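Local structure of IL-4-inducing protein (Schistosoma mansoni, 4EL6) at residues Val40-Val45 and Glu51-Tyr56; Ser89-Ile94 and Val101-Gln106. The protein binds immunoglobulin E through a beta/gamma-crystallin-type fold and triggers interleukin-4 release from basophils without antigen. All blocks are in the same frame, centred on the assembly; numbering follows the deposited sequence. Where two conformers were deposited one is given.

Contact 1: Val40-Val45 and Glu51-Tyr56; sequences VCVPFV and ERPYWY
Val42 lies against the indole of Trp55, and Val45 lies against the ring of Pro53. Both methyls of Val42 reach the pyrrole side of the indole. CG2 of Val42 is 3.6 Å from CD1 of Trp55, and CG1 of Val42 is 3.8 Å from the same CD1. The approach is oblique to the ring. CG1 of Val42, trans to its own N (chi1 -178°), also meets CG of Pro53 at 4.1 Å, so this valine bridges the two ring residues. Farther along, CG2 of Val45 sits 3.4 Å from CD of Pro53, a tight carbon pair. CG1 of Val45 touches the carbonyl of Glu51.

The cross-segment contacts are all van der Waals. The touching parts run in nearly opposite directions. CA of Val42 is 7.9 Å from CA of Trp55, too far for strand pairing at that point, while CA of Val45 is 6.5 Å from CA of Arg52. Trp55 NE1 hydrogen-bonds to the carbonyl O of Tyr7, which helps to hold the indole in place, and the backbone N of Val45 hydrogen-bonds to ND1 of His72. Leu70 packs on Val42, while Leu9 and Ile90 pack on Trp55.

The loop leaving strand 39-41 of one antiparallel sheet thus lays Val42 and Val45 on strand 52-58 of the other. Val42, Pro53 and Trp55 are buried, and Val45 is at the exposed end. Such apolar packing between two sheets is as expected in a beta/gamma-crystallin fold.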
loop_
_atom_site.group_PDB
_atom_site.type_symbol
_atom_site.label_atom_id
_atom_site.label_comp_id
_atom_site.label_asym_id
_atom_site.label_seq_id
_atom_site.Cartn_x
_atom_site.Cartn_y
_atom_site.Cartn_z
ATOM N N VAL A 40 -6.090 4.226 2.513
ATOM C CA VAL A 40 -5.312 3.007 2.581
ATOM C C VAL A 40 -4.668 2.959 3.948
ATOM O O VAL A 40 -4.151 3.957 4.423
ATOM C CB VAL A 40 -4.209 3.025 1.522
ATOM C CG1 VAL A 40 -3.337 1.832 1.622
ATOM C CG2 VAL A 40 -4.809 3.212 0.130
ATOM N N CYS A 41 -4.666 1.774 4.566
ATOM C CA CYS A 41 -4.023 1.582 5.849
ATOM C C CYS A 41 -3.253 0.259 5.871
ATOM O O CYS A 41 -3.577 -0.690 5.179
ATOM C CB CYS A 41 -5.061 1.414 6.921
ATOM S SG CYS A 41 -6.122 2.871 7.177
ATOM N N VAL A 42 -2.340 0.183 6.824
ATOM C CA VAL A 42 -1.675 -1.035 7.238
ATOM C C VAL A 42 -1.877 -1.172 8.745
ATOM O O VAL A 42 -1.613 -0.231 9.486
ATOM C CB VAL A 42 -0.170 -0.998 6.959
ATOM C CG1 VAL A 42 0.442 -2.324 7.375
ATOM C CG2 VAL A 42 0.126 -0.655 5.503
ATOM N N PRO A 43 -2.375 -2.309 9.170
ATOM C CA PRO A 43 -2.628 -2.493 10.618
ATOM C C PRO A 43 -1.366 -2.377 11.474
ATOM O O PRO A 43 -0.231 -2.631 11.025
ATOM C CB PRO A 43 -3.254 -3.887 10.698
ATOM C CG PRO A 43 -3.747 -4.196 9.360
ATOM C CD PRO A 43 -2.914 -3.418 8.363
ATOM N N PHE A 44 -1.582 -2.007 12.748
ATOM C CA PHE A 44 -0.557 -2.004 13.709
ATOM C C PHE A 44 -0.167 -3.428 14.033
ATOM O O PHE A 44 -0.989 -4.299 13.963
ATOM C CB PHE A 44 -1.054 -1.306 14.966
ATOM C CG PHE A 44 -0.812 0.173 14.956
ATOM C CD1 PHE A 44 0.457 0.664 15.213
ATOM C CD2 PHE A 44 -1.858 1.081 14.706
ATOM C CE1 PHE A 44 0.683 2.038 15.219
ATOM C CE2 PHE A 44 -1.652 2.462 14.752
ATOM C CZ PHE A 44 -0.378 2.948 14.991
ATOM N N VAL A 45 1.088 -3.616 14.360
ATOM C CA VAL A 45 1.632 -4.866 14.813
ATOM C C VAL A 45 2.127 -4.648 16.260
ATOM O O VAL A 45 1.365 -4.831 17.208
ATOM C CB VAL A 45 2.791 -5.255 13.855
ATOM C CG1 VAL A 45 3.647 -6.364 14.435
ATOM C CG2 VAL A 45 2.197 -5.701 12.535
ATOM N N GLU A 51 8.228 -9.601 10.554
ATOM C CA GLU A 51 8.469 -8.541 11.557
ATOM C C GLU A 51 7.291 -7.534 11.462
ATOM O O GLU A 51 6.050 -7.896 11.616
ATOM C CB GLU A 51 9.890 -7.925 11.305
ATOM C CG GLU A 51 10.392 -6.810 12.236
ATOM C CD GLU A 51 10.083 -7.011 13.734
ATOM O OE1 GLU A 51 9.969 -8.170 14.216
ATOM O OE2 GLU A 51 9.970 -5.984 14.456
ATOM N N ARG A 52 7.661 -6.310 11.107
ATOM C CA ARG A 52 6.700 -5.296 10.829
ATOM C C ARG A 52 6.505 -5.272 9.326
ATOM O O ARG A 52 7.478 -5.138 8.579
ATOM C CB ARG A 52 7.192 -3.969 11.377
ATOM C CG ARG A 52 7.509 -4.084 12.877
ATOM C CD ARG A 52 8.273 -2.904 13.421
ATOM N NE ARG A 52 9.657 -2.879 12.971
ATOM C CZ ARG A 52 10.402 -1.774 12.914
ATOM N NH1 ARG A 52 9.906 -0.587 13.256
ATOM N NH2 ARG A 52 11.652 -1.847 12.495
ATOM N N PRO A 53 5.237 -5.405 8.880
ATOM C CA PRO A 53 4.960 -5.269 7.459
ATOM C C PRO A 53 5.214 -3.850 6.966
ATOM O O PRO A 53 5.126 -2.865 7.723
ATOM C CB PRO A 53 3.495 -5.593 7.345
ATOM C CG PRO A 53 2.931 -5.338 8.697
ATOM C CD PRO A 53 4.023 -5.662 9.652
ATOM N N TYR A 54 5.647 -3.754 5.704
ATOM C CA TYR A 54 5.812 -2.443 5.064
ATOM C C TYR A 54 5.348 -2.617 3.635
ATOM O O TYR A 54 5.727 -3.593 3.015
ATOM C CB TYR A 54 7.275 -1.935 5.093
ATOM C CG TYR A 54 7.371 -0.471 4.742
ATOM C CD1 TYR A 54 7.442 -0.051 3.413
ATOM C CD2 TYR A 54 7.415 0.495 5.710
ATOM C CE1 TYR A 54 7.465 1.267 3.071
ATOM C CE2 TYR A 54 7.462 1.835 5.396
ATOM C CZ TYR A 54 7.520 2.220 4.052
ATOM O OH TYR A 54 7.542 3.527 3.729
ATOM N N TRP A 55 4.527 -1.693 3.120
ATOM C CA TRP A 55 3.937 -1.871 1.803
ATOM C C TRP A 55 4.314 -0.738 0.873
ATOM O O TRP A 55 4.293 0.417 1.271
ATOM C CB TRP A 55 2.436 -1.956 1.912
ATOM C CG TRP A 55 1.909 -3.187 2.600
ATOM C CD1 TRP A 55 1.795 -3.435 3.976
ATOM C CD2 TRP A 55 1.438 -4.367 1.943
ATOM N NE1 TRP A 55 1.270 -4.717 4.194
ATOM C CE2 TRP A 55 0.996 -5.292 2.999
ATOM C CE3 TRP A 55 1.260 -4.738 0.588
ATOM C CZ2 TRP A 55 0.414 -6.496 2.674
ATOM C CZ3 TRP A 55 0.654 -5.972 0.317
ATOM C CH2 TRP A 55 0.278 -6.812 1.366
ATOM N N TYR A 56 4.694 -1.050 -0.367
ATOM C CA TYR A 56 4.885 -0.056 -1.414
ATOM C C TYR A 56 3.788 -0.143 -2.464
ATOM O O TYR A 56 3.432 -1.226 -2.991
ATOM C CB TYR A 56 6.236 -0.284 -2.082
ATOM C CG TYR A 56 7.404 0.234 -1.284
ATOM C CD1 TYR A 56 7.509 1.592 -1.020
ATOM C CD2 TYR A 56 8.376 -0.641 -0.776
ATOM C CE1 TYR A 56 8.591 2.080 -0.297
ATOM C CE2 TYR A 56 9.414 -0.122 -0.016
ATOM C CZ TYR A 56 9.523 1.222 0.130
ATOM O OH TYR A 56 10.589 1.715 0.872
#

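Contact 2: Ser89-Ile94 and Val101-Gln106; sequences SIKRCI and VECINQ
Cys93 and Cys103 form a disulfide that fastens the C-terminal tail to the edge strand 89-95 of a crystallin-type antiparallel sheet. Their SG atoms are 2.0 Å apart, and chi3 is 82°, close to the 90° of a relaxed disulfide. In Cys103 the SG stands between the backbone N and the carbonyl carbon (chi1 65°), which turns it toward the strand.

Apolar contacts flank this link. CD of Lys91 passes 4.0 Å from SG of Cys103. CG1 of Val101 packs on CB of Cys93 at 3.8 Å. The side chain of Tyr56, on the neighbouring strand, touches Cys103.

The backbones are not paired directly. The carbonyl O of Ile94 receives a CA-H...O contact from CA of Val101. Water joins the rest. One water accepts from the N of Glu102 and donates to the O of Ile94. A second accepts from the N of Ile94 and, weakly, from the N of Glu102.

The tail folds back in a type I beta turn from Glu102 to Asn105, closed by Asn105 N donating to Glu102 O. A weak hydrogen bond from Asn105 ND2 to Glu102 OE1 spans the same turn.

The lysine ammonium also makes a cation-pi contact with Tyr63. A water accepts from Lys91 NZ at 2.6 Å and donates to the carbonyl O of Cys103 at 3.0 Å.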
loop_
_atom_site.group_PDB
_atom_site.type_symbol
_atom_site.label_atom_id
_atom_site.label_comp_id
_atom_site.label_asym_id
_atom_site.label_seq_id
_atom_site.Cartn_x
_atom_site.Cartn_y
_atom_site.Cartn_z
ATOM N N SER A 89 0.537 -1.441 -9.157
ATOM C CA SER A 89 1.176 -2.647 -8.552
ATOM C C SER A 89 1.430 -2.367 -7.095
ATOM O O SER A 89 1.539 -1.202 -6.626
ATOM C CB SER A 89 2.414 -3.109 -9.298
ATOM O OG SER A 89 3.484 -2.140 -9.367
ATOM N N ILE A 90 1.616 -3.417 -6.339
ATOM C CA ILE A 90 1.742 -3.295 -4.922
ATOM C C ILE A 90 2.789 -4.305 -4.490
ATOM O O ILE A 90 2.656 -5.504 -4.853
ATOM C CB ILE A 90 0.403 -3.647 -4.185
ATOM C CG1 ILE A 90 -0.755 -2.652 -4.566
ATOM C CG2 ILE A 90 0.667 -3.723 -2.684
ATOM C CD1 ILE A 90 -2.115 -3.099 -4.096
ATOM N N LYS A 91 3.748 -3.891 -3.669
ATOM C CA LYS A 91 4.777 -4.820 -3.143
ATOM C C LYS A 91 4.704 -4.908 -1.625
ATOM O O LYS A 91 4.613 -3.908 -0.970
ATOM C CB LYS A 91 6.166 -4.480 -3.563
ATOM C CG LYS A 91 7.156 -5.585 -3.247
ATOM C CD LYS A 91 8.533 -5.311 -3.822
ATOM C CE LYS A 91 8.595 -5.851 -5.243
ATOM N NZ LYS A 91 9.988 -6.079 -5.705
ATOM N N ARG A 92 4.625 -6.124 -1.132
ATOM C CA ARG A 92 4.673 -6.407 0.301
ATOM C C ARG A 92 6.100 -6.693 0.742
ATOM O O ARG A 92 6.815 -7.514 0.139
ATOM C CB ARG A 92 3.786 -7.601 0.651
ATOM C CG ARG A 92 3.776 -7.977 2.150
ATOM C CD ARG A 92 2.907 -9.205 2.451
ATOM N NE ARG A 92 3.119 -9.627 3.816
ATOM C CZ ARG A 92 2.620 -10.746 4.346
ATOM N NH1 ARG A 92 1.820 -11.555 3.645
ATOM N NH2 ARG A 92 2.940 -11.073 5.600
ATOM N N CYS A 93 6.531 -5.913 1.734
ATOM C CA CYS A 93 7.853 -6.005 2.251
ATOM C C CYS A 93 7.894 -6.115 3.765
ATOM O O CYS A 93 6.867 -6.221 4.455
ATOM C CB CYS A 93 8.600 -4.761 1.813
ATOM S SG CYS A 93 8.510 -4.483 0.003
ATOM N N ILE A 94 9.132 -6.067 4.276
ATOM C CA ILE A 94 9.372 -6.196 5.710
ATOM C C ILE A 94 10.180 -5.024 6.143
ATOM O O ILE A 94 11.115 -4.604 5.425
ATOM C CB ILE A 94 10.124 -7.492 6.042
ATOM C CG1 ILE A 94 9.196 -8.668 5.829
ATOM C CG2 ILE A 94 10.617 -7.490 7.503
ATOM C CD1 ILE A 94 9.938 -9.991 5.776
ATOM N N VAL A 101 13.955 -1.217 5.059
ATOM C CA VAL A 101 13.091 -1.996 4.210
ATOM C C VAL A 101 13.996 -2.276 3.080
ATOM O O VAL A 101 14.523 -1.334 2.455
ATOM C CB VAL A 101 11.864 -1.144 3.728
ATOM C CG1 VAL A 101 10.867 -1.967 2.954
ATOM C CG2 VAL A 101 11.143 -0.494 4.911
ATOM N N GLU A 102 14.184 -3.548 2.782
ATOM C CA GLU A 102 15.184 -3.951 1.798
ATOM C C GLU A 102 14.621 -4.344 0.416
ATOM O O GLU A 102 15.418 -4.581 -0.548
ATOM C CB GLU A 102 16.068 -5.094 2.379
ATOM C CG GLU A 102 17.010 -4.671 3.541
ATOM C CD GLU A 102 18.393 -4.084 3.104
ATOM O OE1 GLU A 102 18.865 -4.366 1.953
ATOM O OE2 GLU A 102 19.032 -3.342 3.915
ATOM N N CYS A 103 13.291 -4.409 0.288
ATOM C CA CYS A 103 12.693 -5.069 -0.868
ATOM C C CYS A 103 12.867 -4.359 -2.206
ATOM O O CYS A 103 12.662 -4.974 -3.265
ATOM C CB CYS A 103 11.233 -5.324 -0.650
ATOM S SG CYS A 103 10.295 -3.771 -0.527
ATOM N N ILE A 104 13.231 -3.079 -2.229
ATOM C CA ILE A 104 13.378 -2.439 -3.544
ATOM C C ILE A 104 14.865 -2.215 -3.890
ATOM O O ILE A 104 15.181 -1.779 -5.040
ATOM C CB ILE A 104 12.511 -1.150 -3.703
ATOM C CG1 ILE A 104 12.687 -0.190 -2.538
ATOM C CG2 ILE A 104 10.998 -1.470 -3.866
ATOM C CD1 ILE A 104 12.024 1.145 -2.760
ATOM N N ASN A 105 15.763 -2.582 -2.951
ATOM C CA ASN A 105 17.234 -2.467 -3.090
ATOM C C ASN A 105 17.720 -3.452 -4.151
ATOM O O ASN A 105 17.102 -4.516 -4.348
ATOM C CB ASN A 105 17.978 -2.804 -1.775
ATOM C CG ASN A 105 17.675 -1.818 -0.656
ATOM O OD1 ASN A 105 17.188 -0.719 -0.897
ATOM N ND2 ASN A 105 17.972 -2.218 0.585
ATOM N N GLN A 106 18.832 -3.115 -4.813
ATOM C CA GLN A 106 19.443 -4.054 -5.741
ATOM C C GLN A 106 20.161 -5.189 -4.983
ATOM O O GLN A 106 20.542 -5.022 -3.818
ATOM C CB GLN A 106 20.377 -3.354 -6.714
ATOM C CG GLN A 106 20.498 -4.134 -8.019
ATOM C CD GLN A 106 21.739 -3.754 -8.788
ATOM O OE1 GLN A 106 22.080 -2.575 -8.854
ATOM N NE2 GLN A 106 22.434 -4.741 -9.364
ATOM O OXT GLN A 106 20.331 -6.312 -5.501
HETATM O O HOH W 1 11.641 -7.546 -4.349
HETATM O O HOH W 2 11.834 -5.604 2.605
HETATM O O HOH W 3 13.730 -5.280 4.997
#

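Overall arrangement
The two contacts follow one another along the chain: contact 1 closes before contact 2 opens. Their centres are about 12 Å apart. They share the three-stranded antiparallel sheet, in which strand 52-58 is central and strand 89-95 lies at one edge. Backbone hydrogen bonds pair these two strands: Cys93 N lies 2.8 Å from Tyr54 O, and Lys91 N lies 2.8 Å from Tyr56 O. Trp55 also packs on Ile90 and Arg92, linking the buried side of contact 1 to the strand of contact 2. Contact 1 lies between the two sheets, largely buried, and brings them together. Contact 2 lies at the surface and ties the C-terminal tail to the edge of one sheet of this small, helix-free protein.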